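Local coordinates for protein NAD-dependent epimerase/dehydratase (Methanobrevibacter ruminantium, PDB 6DNT) that probably interconverts UDP-N-acetylglucosamine and its C4 epimer with bound NAD as cofactor, and binds the bacterial cell-wall intermediate UDP-N-acetylmuramic acid, at residues 48-53 against 73-78; 105-110 against 255-260; 212-217 against 337-342. All blocks are in the same frame, centred on the assembly; numbering follows the deposited sequence.

Contacts 1 and 2 sit side by side in the NAD-binding half of the fold, their centres about 13 Å apart, and both touch the cofactor. Helix 47-56 of contact 1 packs directly against contact 2: I52 CD1 lies 3.5 Å from N257 CG, and I48 CG2 lies 3.5 Å from L109 CD2. Contact 3 joins the loop after strand 199-208 to the C-terminal helix 328-341; its centre is about 15 Å from that of contact 1 and about 24 Å from that of contact 2, across the chain's centre. Along the chain contact 1 closes first, then the segments of contacts 2 and 3 alternate, so later helices pack on earlier segments around the cofactor and nucleotide-sugar sites.

Contact 1. Residues 48-53 against 73-78; sequences IGSHIV and MENLNN. With NAD (nicotinamide-adenine-dinucleotide), chain B.
V53 (chi1 177°) swings CG1 away from its own N and L76 holds CG beside its backbone N (chi1 -63°), so the two branched side chains meet obliquely, L76 CD2 resting 3.8 Å from V53 CG1. The same CD2 methyl lies 4.1 Å from S50 CA, so it packs along the helix surface between S50 and V53. One turn back on the helix, S50 CB meets N75 CB at 3.7 Å. This pair meets by packing alone, its polar ends held outside: S50 OG is hydrogen-bonded to G46 O and R211 NH1, and N75 ND2 to L45 O. Helix 47-56 is the first helix of a Rossmann-type fold, and G49, already within it, probably supplies the last glycine of the GxGxxG pattern; 73-78 belongs to the loop between strands 61-65 and 84-87. I64 of strand 61-65 touches both V53 and L76, making the apolar pair part of the buried layer under the helix. At the segment's start I48 N gives the NAD phosphate oxygen O1N an almost straight hydrogen bond, 2.8 Å long with an N-H...O angle of 173°. The I48 side chain reaches on along the cofactor, its CD1 3.7 Å from C2N of the nicotinamide ring.

Contact 2. Residues 105-110 against 255-260; sequences YVFHLA and KANILS. With NAD (nicotinamide-adenine-dinucleotide), chain B.
F107 and N257 make the close part of this contact. The phenyl ring brings its CD2-CE2 edge to the helix: CE2 lies 3.5 Å from N257 O, which sits at the edge in the plane of the ring, while N257 OD1 comes to 3.6 Å from CD2 from slightly off that plane. Both oxygens therefore meet ring C-H groups, and the side-chain amide is turned 44° from the ring as the two side chains run alongside one another in opposite senses. With its CG beside the backbone N (chi1 -62°), F107 carries the ring across to the helix and also onto I149 of the neighbouring strand. The amide end of N257 is held separately, ND2 hydrogen-bonded to Y204 OH and I253 O. Cutting F107 back to an alanine is likely to open a gap between strand and helix and leave N257 O without the ring edge, and OD1 without the C-H, that they pack on. Strand 105-108 is a parallel strand of the Rossmann-type sheet, paired with 38-42 and 147-153, and helix 250-262 covers one face of that sheet beside helix 47-56. Away from the ring edge the fit slackens. I258 CG1 stays 4.8 Å from F107 CE2, and K255 marks the solvent side of the helix. Toward the cofactor L109 also stands back from the helix, its CD2 4.8 Å from N257 OD1, with I48 and I52 touching it instead. L109 O takes a weak hydrogen bond from NAD O3D, 3.0 Å long, and A110 CB packs 3.6 Å from C4A of the adenine.

Contact 3. Residues 212-217 against 337-342; sequences QDENSP and KWFISQ
The F339 ring turns its edge to E214 and Q212 and takes W338 on one face, where W338 CE3 stands 3.7 Å above the plane over the ring centre. The contact joins the C-terminal helix 328-341 of this extended short-chain dehydrogenase/reductase (SDR) fold to the loop that follows strand 199-208, a loop shaped by an Asx turn at D213. At the ring edge, Q212 O approaches F339 CZ at 3.4 Å. The E214 carboxylate stands almost upright to the ring, the planes 80° apart, and its OE2 lies in the ring plane 3.9 Å from F339 CE1. Ring C-H edges are slightly positive, so both oxygens probably find a mildly favourable setting there. E214 reaches the ring by a bend: CG sits between the backbone N and the carbonyl carbon (chi1 84°), and the chain folds again at chi2, bringing CD to 3.9 Å from F339 CE1. On the indole of W338, Q342 CG lies 3.4 Å above one face, toward the rim. Helix 221-230 closes the arrangement, with P223 on Q212 and E214, and L230 on F339. Q212 links the packing to the nucleotide-sugar pocket, since its side chain touches the bound UDP-N-acetylmuramic acid while NE2 is hydrogen-bonded to V207 O. The Asx turn itself is the bond from N215 N to D213 OD1, 3.1 Å long and made from above the carboxylate plane; in the wider Asx motif, D213 OD2 receives S216 N at 3.0 Å on its syn lone pair.

Contact 1. Residues 48-53 against 73-78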
loop_
_atom_site.group_PDB
_atom_site.type_symbol
_atom_site.label_atom_id
_atom_site.label_comp_id
_atom_site.label_asym_id
_atom_site.label_seq_id
_atom_site.Cartn_x
_atom_site.Cartn_y
_atom_site.Cartn_z
ATOM N N ILE A 48 10.097 -3.407 -21.100
ATOM C CA ILE A 48 11.097 -2.523 -20.524
ATOM C C ILE A 48 12.311 -3.356 -20.088
ATOM O O ILE A 48 13.458 -2.971 -20.329
ATOM C CB ILE A 48 10.519 -1.699 -19.350
ATOM C CG1 ILE A 48 9.334 -0.864 -19.851
ATOM C CG2 ILE A 48 11.599 -0.818 -18.733
ATOM C CD1 ILE A 48 8.670 -0.002 -18.819
ATOM N N GLY A 49 12.039 -4.482 -19.433
ATOM C CA GLY A 49 13.099 -5.304 -18.846
ATOM C C GLY A 49 14.117 -5.789 -19.855
ATOM O O GLY A 49 15.314 -5.772 -19.565
ATOM N N SER A 50 13.651 -6.139 -21.052
ATOM C CA SER A 50 14.556 -6.603 -22.112
ATOM C C SER A 50 15.571 -5.535 -22.510
ATOM O O SER A 50 16.707 -5.852 -22.817
ATOM C CB SER A 50 13.783 -7.118 -23.339
ATOM O OG SER A 50 13.072 -6.068 -23.989
ATOM N N HIS A 51 15.180 -4.265 -22.478
ATOM C CA HIS A 51 16.105 -3.181 -22.790
ATOM C C HIS A 51 17.134 -2.969 -21.693
ATOM O O HIS A 51 18.258 -2.581 -21.989
ATOM C CB HIS A 51 15.348 -1.871 -23.092
ATOM C CG HIS A 51 14.613 -1.901 -24.397
ATOM N ND1 HIS A 51 15.241 -1.696 -25.606
ATOM C CD2 HIS A 51 13.316 -2.157 -24.687
ATOM C CE1 HIS A 51 14.358 -1.792 -26.584
ATOM N NE2 HIS A 51 13.181 -2.070 -26.054
ATOM N N ILE A 52 16.757 -3.219 -20.436
ATOM C CA ILE A 52 17.700 -3.163 -19.314
ATOM C C ILE A 52 18.719 -4.297 -19.435
ATOM O O ILE A 52 19.926 -4.057 -19.285
ATOM C CB ILE A 52 16.992 -3.180 -17.949
ATOM C CG1 ILE A 52 16.206 -1.873 -17.771
ATOM C CG2 ILE A 52 18.008 -3.377 -16.811
ATOM C CD1 ILE A 52 15.123 -1.946 -16.728
ATOM N N VAL A 53 18.234 -5.502 -19.711
ATOM C CA VAL A 53 19.120 -6.646 -19.932
ATOM C C VAL A 53 20.102 -6.335 -21.053
ATOM O O VAL A 53 21.290 -6.555 -20.884
ATOM C CB VAL A 53 18.374 -7.963 -20.227
ATOM C CG1 VAL A 53 19.380 -9.085 -20.522
ATOM C CG2 VAL A 53 17.502 -8.360 -19.048
ATOM N N MET A 73 11.295 -14.608 -25.169
ATOM C CA MET A 73 12.731 -14.818 -25.372
ATOM C C MET A 73 13.318 -13.892 -26.442
ATOM O O MET A 73 14.390 -13.306 -26.259
ATOM C CB MET A 73 12.976 -16.276 -25.784
ATOM C CG MET A 73 12.846 -17.286 -24.652
ATOM S SD MET A 73 13.962 -16.971 -23.279
ATOM C CE MET A 73 15.508 -16.792 -24.186
ATOM N N GLU A 74 12.588 -13.763 -27.548
ATOM C CA GLU A 74 13.039 -12.984 -28.694
ATOM C C GLU A 74 13.083 -11.476 -28.455
ATOM O O GLU A 74 13.660 -10.765 -29.266
ATOM C CB GLU A 74 12.249 -13.356 -29.978
ATOM C CG GLU A 74 10.804 -12.884 -30.067
ATOM C CD GLU A 74 10.097 -13.345 -31.344
ATOM O OE1 GLU A 74 9.198 -12.622 -31.830
ATOM O OE2 GLU A 74 10.431 -14.428 -31.875
ATOM N N ASN A 75 12.525 -10.973 -27.344
ATOM C CA ASN A 75 12.757 -9.581 -26.959
ATOM C C ASN A 75 14.217 -9.252 -26.658
ATOM O O ASN A 75 14.599 -8.121 -26.804
ATOM C CB ASN A 75 11.897 -9.153 -25.743
ATOM C CG ASN A 75 10.427 -8.926 -26.087
ATOM O OD1 ASN A 75 10.068 -8.760 -27.270
ATOM N ND2 ASN A 75 9.566 -8.950 -25.084
ATOM N N LEU A 76 15.047 -10.227 -26.264
ATOM C CA LEU A 76 16.444 -9.944 -25.989
ATOM C C LEU A 76 17.247 -9.801 -27.275
ATOM O O LEU A 76 17.035 -10.553 -28.200
ATOM C CB LEU A 76 17.066 -11.067 -25.151
ATOM C CG LEU A 76 16.453 -11.253 -23.765
ATOM C CD1 LEU A 76 17.081 -12.455 -23.076
ATOM C CD2 LEU A 76 16.658 -9.994 -22.936
ATOM N N ASN A 77 18.192 -8.872 -27.292
ATOM C CA ASN A 77 19.092 -8.738 -28.436
ATOM C C ASN A 77 19.876 -10.031 -28.666
ATOM O O ASN A 77 20.027 -10.489 -29.809
ATOM C CB ASN A 77 20.044 -7.587 -28.212
ATOM C CG ASN A 77 21.022 -7.432 -29.345
ATOM O OD1 ASN A 77 22.230 -7.563 -29.158
ATOM N ND2 ASN A 77 20.501 -7.193 -30.543
ATOM N N ASN A 78 20.352 -10.633 -27.577
ATOM C CA ASN A 78 21.013 -11.943 -27.659
ATOM C C ASN A 78 20.554 -12.846 -26.520
ATOM O O ASN A 78 21.143 -12.823 -25.442
ATOM C CB ASN A 78 22.529 -11.792 -27.625
ATOM C CG ASN A 78 23.252 -13.119 -27.819
ATOM O OD1 ASN A 78 22.631 -14.166 -28.034
ATOM N ND2 ASN A 78 24.571 -13.076 -27.743
HETATM P PA NAD B . 5.641 -6.343 -19.586
HETATM O O1A NAD B . 6.214 -6.272 -20.969
HETATM O O2A NAD B . 4.370 -7.089 -19.380
HETATM O O5B NAD B . 6.805 -6.951 -18.650
HETATM C C5B NAD B . 6.504 -7.646 -17.442
HETATM C C4B NAD B . 7.317 -8.923 -17.484
HETATM O O4B NAD B . 7.140 -9.608 -16.241
HETATM C C3B NAD B . 6.862 -9.882 -18.579
HETATM O O3B NAD B . 8.002 -10.321 -19.304
HETATM C C2B NAD B . 6.143 -11.006 -17.850
HETATM O O2B NAD B . 6.224 -12.302 -18.467
HETATM C C1B NAD B . 6.808 -10.970 -16.488
HETATM N N9A NAD B . 5.982 -11.378 -15.343
HETATM C C8A NAD B . 4.753 -10.916 -15.003
HETATM N N7A NAD B . 4.334 -11.473 -13.840
HETATM C C5A NAD B . 5.340 -12.281 -13.406
HETATM C C6A NAD B . 5.564 -13.160 -12.248
HETATM N N6A NAD B . 4.617 -13.283 -11.305
HETATM N N1A NAD B . 6.755 -13.834 -12.183
HETATM C C2A NAD B . 7.700 -13.709 -13.130
HETATM N N3A NAD B . 7.565 -12.917 -14.220
HETATM C C4A NAD B . 6.415 -12.202 -14.388
HETATM O O3 NAD B . 5.460 -4.856 -18.994
HETATM P PN NAD B . 6.411 -3.596 -19.122
HETATM O O1N NAD B . 7.799 -3.974 -19.545
HETATM O O2N NAD B . 5.678 -2.518 -19.872
HETATM O O5D NAD B . 6.424 -3.142 -17.587
HETATM C C5D NAD B . 7.582 -3.387 -16.781
HETATM C C4D NAD B . 7.369 -2.706 -15.431
HETATM O O4D NAD B . 7.233 -1.297 -15.633
HETATM C C3D NAD B . 6.108 -3.177 -14.715
HETATM O O3D NAD B . 6.331 -3.241 -13.295
HETATM C C2D NAD B . 5.107 -2.097 -15.043
HETATM O O2D NAD B . 4.058 -2.036 -14.085
HETATM C C1D NAD B . 5.990 -0.869 -15.057
HETATM N N1N NAD B . 5.466 0.269 -15.820
HETATM C C2N NAD B . 5.341 0.217 -17.158
HETATM C C3N NAD B . 4.860 1.312 -17.869
HETATM C C7N NAD B . 4.683 1.314 -19.370
HETATM O O7N NAD B . 4.256 2.332 -19.903
HETATM N N7N NAD B . 4.943 0.238 -20.106
HETATM C C4N NAD B . 4.530 2.465 -17.151
HETATM C C5N NAD B . 4.655 2.496 -15.773
HETATM C C6N NAD B . 5.118 1.370 -15.121
#

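Contact 2. Residues 105-110 against 255-260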
loop_
_atom_site.group_PDB
_atom_site.type_symbol
_atom_site.label_atom_id
_atom_site.label_comp_id
_atom_site.label_asym_id
_atom_site.label_seq_id
_atom_site.Cartn_x
_atom_site.Cartn_y
_atom_site.Cartn_z
ATOM N N TYR A 105 22.646 -6.315 -7.441
ATOM C CA TYR A 105 21.484 -5.447 -7.647
ATOM C C TYR A 105 20.309 -6.255 -8.158
ATOM O O TYR A 105 20.499 -7.268 -8.836
ATOM C CB TYR A 105 21.790 -4.362 -8.674
ATOM C CG TYR A 105 22.957 -3.492 -8.323
ATOM C CD1 TYR A 105 22.932 -2.692 -7.189
ATOM C CD2 TYR A 105 24.098 -3.463 -9.127
ATOM C CE1 TYR A 105 24.007 -1.884 -6.857
ATOM C CE2 TYR A 105 25.181 -2.662 -8.799
ATOM C CZ TYR A 105 25.130 -1.882 -7.660
ATOM O OH TYR A 105 26.203 -1.090 -7.337
ATOM N N VAL A 106 19.104 -5.800 -7.817
ATOM C CA VAL A 106 17.869 -6.403 -8.277
ATOM C C VAL A 106 17.007 -5.325 -8.923
ATOM O O VAL A 106 16.687 -4.322 -8.302
ATOM C CB VAL A 106 17.094 -7.066 -7.124
ATOM C CG1 VAL A 106 15.749 -7.594 -7.602
ATOM C CG2 VAL A 106 17.934 -8.182 -6.507
ATOM N N PHE A 107 16.659 -5.549 -10.185
ATOM C CA PHE A 107 15.765 -4.656 -10.936
ATOM C C PHE A 107 14.433 -5.372 -10.993
ATOM O O PHE A 107 14.336 -6.450 -11.596
ATOM C CB PHE A 107 16.293 -4.405 -12.337
ATOM C CG PHE A 107 17.629 -3.734 -12.365
ATOM C CD1 PHE A 107 18.795 -4.504 -12.333
ATOM C CD2 PHE A 107 17.740 -2.350 -12.411
ATOM C CE1 PHE A 107 20.043 -3.902 -12.355
ATOM C CE2 PHE A 107 18.991 -1.748 -12.433
ATOM C CZ PHE A 107 20.132 -2.527 -12.388
ATOM N N HIS A 108 13.414 -4.819 -10.338
ATOM C CA HIS A 108 12.141 -5.502 -10.245
ATOM C C HIS A 108 11.130 -4.888 -11.212
ATOM O O HIS A 108 10.498 -3.880 -10.903
ATOM C CB HIS A 108 11.623 -5.487 -8.806
ATOM C CG HIS A 108 10.312 -6.164 -8.628
ATOM N ND1 HIS A 108 9.952 -7.297 -9.321
ATOM C CD2 HIS A 108 9.272 -5.883 -7.804
ATOM C CE1 HIS A 108 8.745 -7.669 -8.954
ATOM N NE2 HIS A 108 8.312 -6.830 -8.031
ATOM N N LEU A 109 10.993 -5.516 -12.375
ATOM C CA LEU A 109 10.012 -5.092 -13.401
ATOM C C LEU A 109 8.862 -6.058 -13.578
ATOM O O LEU A 109 7.868 -5.690 -14.201
ATOM C CB LEU A 109 10.699 -4.879 -14.750
ATOM C CG LEU A 109 11.829 -3.858 -14.696
ATOM C CD1 LEU A 109 13.189 -4.541 -14.767
ATOM C CD2 LEU A 109 11.690 -2.833 -15.818
ATOM N N ALA A 110 8.969 -7.288 -13.049
ATOM C CA ALA A 110 7.892 -8.260 -13.209
ATOM C C ALA A 110 6.645 -7.736 -12.505
ATOM O O ALA A 110 6.728 -7.297 -11.365
ATOM C CB ALA A 110 8.281 -9.640 -12.659
ATOM N N LYS A 255 18.236 3.467 -18.970
ATOM C CA LYS A 255 19.309 4.308 -18.413
ATOM C C LYS A 255 19.021 4.751 -16.972
ATOM O O LYS A 255 19.891 4.662 -16.094
ATOM C CB LYS A 255 19.557 5.546 -19.282
ATOM C CG LYS A 255 20.392 5.276 -20.519
ATOM C CD LYS A 255 20.751 6.576 -21.238
ATOM C CE LYS A 255 21.312 6.313 -22.632
ATOM N NZ LYS A 255 21.712 7.587 -23.299
ATOM N N ALA A 256 17.798 5.217 -16.727
ATOM C CA ALA A 256 17.386 5.637 -15.383
ATOM C C ALA A 256 17.496 4.497 -14.375
ATOM O O ALA A 256 17.885 4.719 -13.237
ATOM C CB ALA A 256 15.965 6.199 -15.406
ATOM N N ASN A 257 17.150 3.284 -14.800
ATOM C CA ASN A 257 17.278 2.119 -13.933
ATOM C C ASN A 257 18.730 1.906 -13.522
ATOM O O ASN A 257 19.040 1.737 -12.336
ATOM C CB ASN A 257 16.741 0.858 -14.621
ATOM C CG ASN A 257 15.289 0.601 -14.303
ATOM O OD1 ASN A 257 14.984 -0.207 -13.440
ATOM N ND2 ASN A 257 14.388 1.300 -14.983
ATOM N N ILE A 258 19.616 1.953 -14.510
ATOM C CA ILE A 258 21.032 1.647 -14.289
ATOM C C ILE A 258 21.696 2.732 -13.448
ATOM O O ILE A 258 22.431 2.414 -12.504
ATOM C CB ILE A 258 21.757 1.417 -15.627
ATOM C CG1 ILE A 258 21.183 0.151 -16.281
ATOM C CG2 ILE A 258 23.259 1.260 -15.413
ATOM C CD1 ILE A 258 21.536 -0.031 -17.740
ATOM N N LEU A 259 21.410 3.990 -13.753
ATOM C CA LEU A 259 21.887 5.109 -12.940
ATOM C C LEU A 259 21.367 5.062 -11.495
ATOM O O LEU A 259 22.104 5.405 -10.564
ATOM C CB LEU A 259 21.537 6.446 -13.599
ATOM C CG LEU A 259 22.327 6.760 -14.872
ATOM C CD1 LEU A 259 21.721 7.932 -15.618
ATOM C CD2 LEU A 259 23.786 7.048 -14.542
ATOM N N SER A 260 20.124 4.615 -11.298
ATOM C CA SER A 260 19.555 4.489 -9.954
ATOM C C SER A 260 20.287 3.434 -9.118
ATOM O O SER A 260 20.477 3.603 -7.896
ATOM C CB SER A 260 18.070 4.126 -10.017
ATOM O OG SER A 260 17.331 5.167 -10.612
HETATM P PA NAD B . 5.641 -6.343 -19.586
HETATM O O1A NAD B . 6.214 -6.272 -20.969
HETATM O O2A NAD B . 4.370 -7.089 -19.380
HETATM O O5B NAD B . 6.805 -6.951 -18.650
HETATM C C5B NAD B . 6.504 -7.646 -17.442
HETATM C C4B NAD B . 7.317 -8.923 -17.484
HETATM O O4B NAD B . 7.140 -9.608 -16.241
HETATM C C3B NAD B . 6.862 -9.882 -18.579
HETATM O O3B NAD B . 8.002 -10.321 -19.304
HETATM C C2B NAD B . 6.143 -11.006 -17.850
HETATM O O2B NAD B . 6.224 -12.302 -18.467
HETATM C C1B NAD B . 6.808 -10.970 -16.488
HETATM N N9A NAD B . 5.982 -11.378 -15.343
HETATM C C8A NAD B . 4.753 -10.916 -15.003
HETATM N N7A NAD B . 4.334 -11.473 -13.840
HETATM C C5A NAD B . 5.340 -12.281 -13.406
HETATM C C6A NAD B . 5.564 -13.160 -12.248
HETATM N N6A NAD B . 4.617 -13.283 -11.305
HETATM N N1A NAD B . 6.755 -13.834 -12.183
HETATM C C2A NAD B . 7.700 -13.709 -13.130
HETATM N N3A NAD B . 7.565 -12.917 -14.220
HETATM C C4A NAD B . 6.415 -12.202 -14.388
HETATM O O3 NAD B . 5.460 -4.856 -18.994
HETATM P PN NAD B . 6.411 -3.596 -19.122
HETATM O O1N NAD B . 7.799 -3.974 -19.545
HETATM O O2N NAD B . 5.678 -2.518 -19.872
HETATM O O5D NAD B . 6.424 -3.142 -17.587
HETATM C C5D NAD B . 7.582 -3.387 -16.781
HETATM C C4D NAD B . 7.369 -2.706 -15.431
HETATM O O4D NAD B . 7.233 -1.297 -15.633
HETATM C C3D NAD B . 6.108 -3.177 -14.715
HETATM O O3D NAD B . 6.331 -3.241 -13.295
HETATM C C2D NAD B . 5.107 -2.097 -15.043
HETATM O O2D NAD B . 4.058 -2.036 -14.085
HETATM C C1D NAD B . 5.990 -0.869 -15.057
HETATM N N1N NAD B . 5.466 0.269 -15.820
HETATM C C2N NAD B . 5.341 0.217 -17.158
HETATM C C3N NAD B . 4.860 1.312 -17.869
HETATM C C7N NAD B . 4.683 1.314 -19.370
HETATM O O7N NAD B . 4.256 2.332 -19.903
HETATM N N7N NAD B . 4.943 0.238 -20.106
HETATM C C4N NAD B . 4.530 2.465 -17.151
HETATM C C5N NAD B . 4.655 2.496 -15.773
HETATM C C6N NAD B . 5.118 1.370 -15.121
#

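Contact 3. Residues 212-217 against 337-342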
loop_
_atom_site.group_PDB
_atom_site.type_symbol
_atom_site.label_atom_id
_atom_site.label_comp_id
_atom_site.label_asym_id
_atom_site.label_seq_id
_atom_site.Cartn_x
_atom_site.Cartn_y
_atom_site.Cartn_z
ATOM N N GLN A 212 7.142 -2.899 -27.394
ATOM C CA GLN A 212 5.905 -2.641 -26.667
ATOM C C GLN A 212 4.747 -3.368 -27.326
ATOM O O GLN A 212 4.671 -3.428 -28.556
ATOM C CB GLN A 212 5.637 -1.151 -26.622
ATOM C CG GLN A 212 4.519 -0.751 -25.683
ATOM C CD GLN A 212 4.477 0.741 -25.457
ATOM O OE1 GLN A 212 4.897 1.528 -26.311
ATOM N NE2 GLN A 212 4.021 1.143 -24.285
ATOM N N ASP A 213 3.844 -3.905 -26.521
ATOM C CA ASP A 213 2.705 -4.656 -27.043
ATOM C C ASP A 213 1.729 -3.757 -27.787
ATOM O O ASP A 213 1.433 -2.678 -27.316
ATOM C CB ASP A 213 1.954 -5.352 -25.914
ATOM C CG ASP A 213 0.700 -6.013 -26.400
ATOM O OD1 ASP A 213 0.809 -6.897 -27.283
ATOM O OD2 ASP A 213 -0.398 -5.608 -25.962
ATOM N N GLU A 214 1.262 -4.217 -28.947
ATOM C CA GLU A 214 0.214 -3.534 -29.708
ATOM C C GLU A 214 -1.088 -4.337 -29.791
ATOM O O GLU A 214 -2.103 -3.796 -30.219
ATOM C CB GLU A 214 0.713 -3.178 -31.126
ATOM C CG GLU A 214 0.621 -4.279 -32.187
ATOM C CD GLU A 214 1.758 -5.271 -32.134
ATOM O OE1 GLU A 214 2.127 -5.717 -31.027
ATOM O OE2 GLU A 214 2.284 -5.619 -33.216
ATOM N N ASN A 215 -1.064 -5.602 -29.382
ATOM C CA ASN A 215 -2.174 -6.533 -29.623
ATOM C C ASN A 215 -3.282 -6.554 -28.584
ATOM O O ASN A 215 -4.422 -6.877 -28.916
ATOM C CB ASN A 215 -1.629 -7.949 -29.807
ATOM C CG ASN A 215 -0.797 -8.079 -31.059
ATOM O OD1 ASN A 215 -1.124 -7.487 -32.095
ATOM N ND2 ASN A 215 0.286 -8.844 -30.978
ATOM N N SER A 216 -2.961 -6.233 -27.338
ATOM C CA SER A 216 -3.960 -6.227 -26.283
ATOM C C SER A 216 -5.023 -5.179 -26.609
ATOM O O SER A 216 -4.693 -4.128 -27.162
ATOM C CB SER A 216 -3.315 -5.915 -24.919
ATOM O OG SER A 216 -4.291 -5.645 -23.919
ATOM N N PRO A 217 -6.296 -5.445 -26.239
ATOM C CA PRO A 217 -7.324 -4.386 -26.277
ATOM C C PRO A 217 -6.921 -3.098 -25.538
ATOM O O PRO A 217 -7.337 -2.013 -25.936
ATOM C CB PRO A 217 -8.529 -5.019 -25.564
ATOM C CG PRO A 217 -8.278 -6.470 -25.534
ATOM C CD PRO A 217 -6.799 -6.691 -25.630
ATOM N N LYS A 337 10.549 1.484 -37.122
ATOM C CA LYS A 337 11.413 0.488 -37.770
ATOM C C LYS A 337 11.316 -0.868 -37.075
ATOM O O LYS A 337 11.244 -1.907 -37.739
ATOM C CB LYS A 337 12.871 0.972 -37.885
ATOM C CG LYS A 337 13.053 2.155 -38.836
ATOM C CD LYS A 337 14.478 2.676 -38.957
ATOM C CE LYS A 337 14.527 4.063 -39.573
ATOM N NZ LYS A 337 15.925 4.567 -39.662
ATOM N N TRP A 338 11.238 -0.863 -35.744
ATOM C CA TRP A 338 10.983 -2.088 -35.028
ATOM C C TRP A 338 9.643 -2.751 -35.421
ATOM O O TRP A 338 9.614 -3.949 -35.759
ATOM C CB TRP A 338 11.084 -1.882 -33.506
ATOM C CG TRP A 338 11.043 -3.166 -32.865
ATOM C CD1 TRP A 338 12.101 -4.016 -32.657
ATOM C CD2 TRP A 338 9.888 -3.840 -32.406
ATOM N NE1 TRP A 338 11.665 -5.167 -32.071
ATOM C CE2 TRP A 338 10.309 -5.088 -31.903
ATOM C CE3 TRP A 338 8.526 -3.510 -32.353
ATOM C CZ2 TRP A 338 9.427 -6.007 -31.362
ATOM C CZ3 TRP A 338 7.654 -4.421 -31.813
ATOM C CH2 TRP A 338 8.107 -5.664 -31.323
ATOM N N PHE A 339 8.545 -1.990 -35.428
ATOM C CA PHE A 339 7.245 -2.553 -35.799
ATOM C C PHE A 339 7.216 -3.051 -37.243
ATOM O O PHE A 339 6.598 -4.066 -37.516
ATOM C CB PHE A 339 6.093 -1.571 -35.528
ATOM C CG PHE A 339 5.682 -1.540 -34.083
ATOM C CD1 PHE A 339 4.918 -2.565 -33.556
ATOM C CD2 PHE A 339 6.096 -0.521 -33.245
ATOM C CE1 PHE A 339 4.553 -2.569 -32.224
ATOM C CE2 PHE A 339 5.733 -0.518 -31.903
ATOM C CZ PHE A 339 4.965 -1.542 -31.394
ATOM N N ILE A 340 7.901 -2.345 -38.133
ATOM C CA ILE A 340 8.055 -2.791 -39.534
ATOM C C ILE A 340 8.758 -4.151 -39.594
ATOM O O ILE A 340 8.296 -5.051 -40.297
ATOM C CB ILE A 340 8.773 -1.735 -40.408
ATOM C CG1 ILE A 340 7.840 -0.542 -40.641
ATOM C CG2 ILE A 340 9.206 -2.318 -41.761
ATOM C CD1 ILE A 340 8.496 0.653 -41.287
ATOM N N SER A 341 9.836 -4.306 -38.821
ATOM C CA SER A 341 10.594 -5.570 -38.789
ATOM C C SER A 341 9.770 -6.773 -38.301
ATOM O O SER A 341 10.099 -7.919 -38.619
ATOM C CB SER A 341 11.859 -5.424 -37.929
ATOM O OG SER A 341 11.551 -5.440 -36.542
ATOM N N GLN A 342 8.715 -6.509 -37.534
ATOM C CA GLN A 342 7.813 -7.551 -37.021
ATOM C C GLN A 342 6.676 -7.977 -37.948
ATOM O O GLN A 342 5.964 -8.931 -37.635
ATOM C CB GLN A 342 7.185 -7.085 -35.703
ATOM C CG GLN A 342 8.191 -6.757 -34.618
ATOM C CD GLN A 342 8.946 -7.978 -34.164
ATOM O OE1 GLN A 342 8.353 -8.917 -33.649
ATOM N NE2 GLN A 342 10.250 -7.984 -34.377
#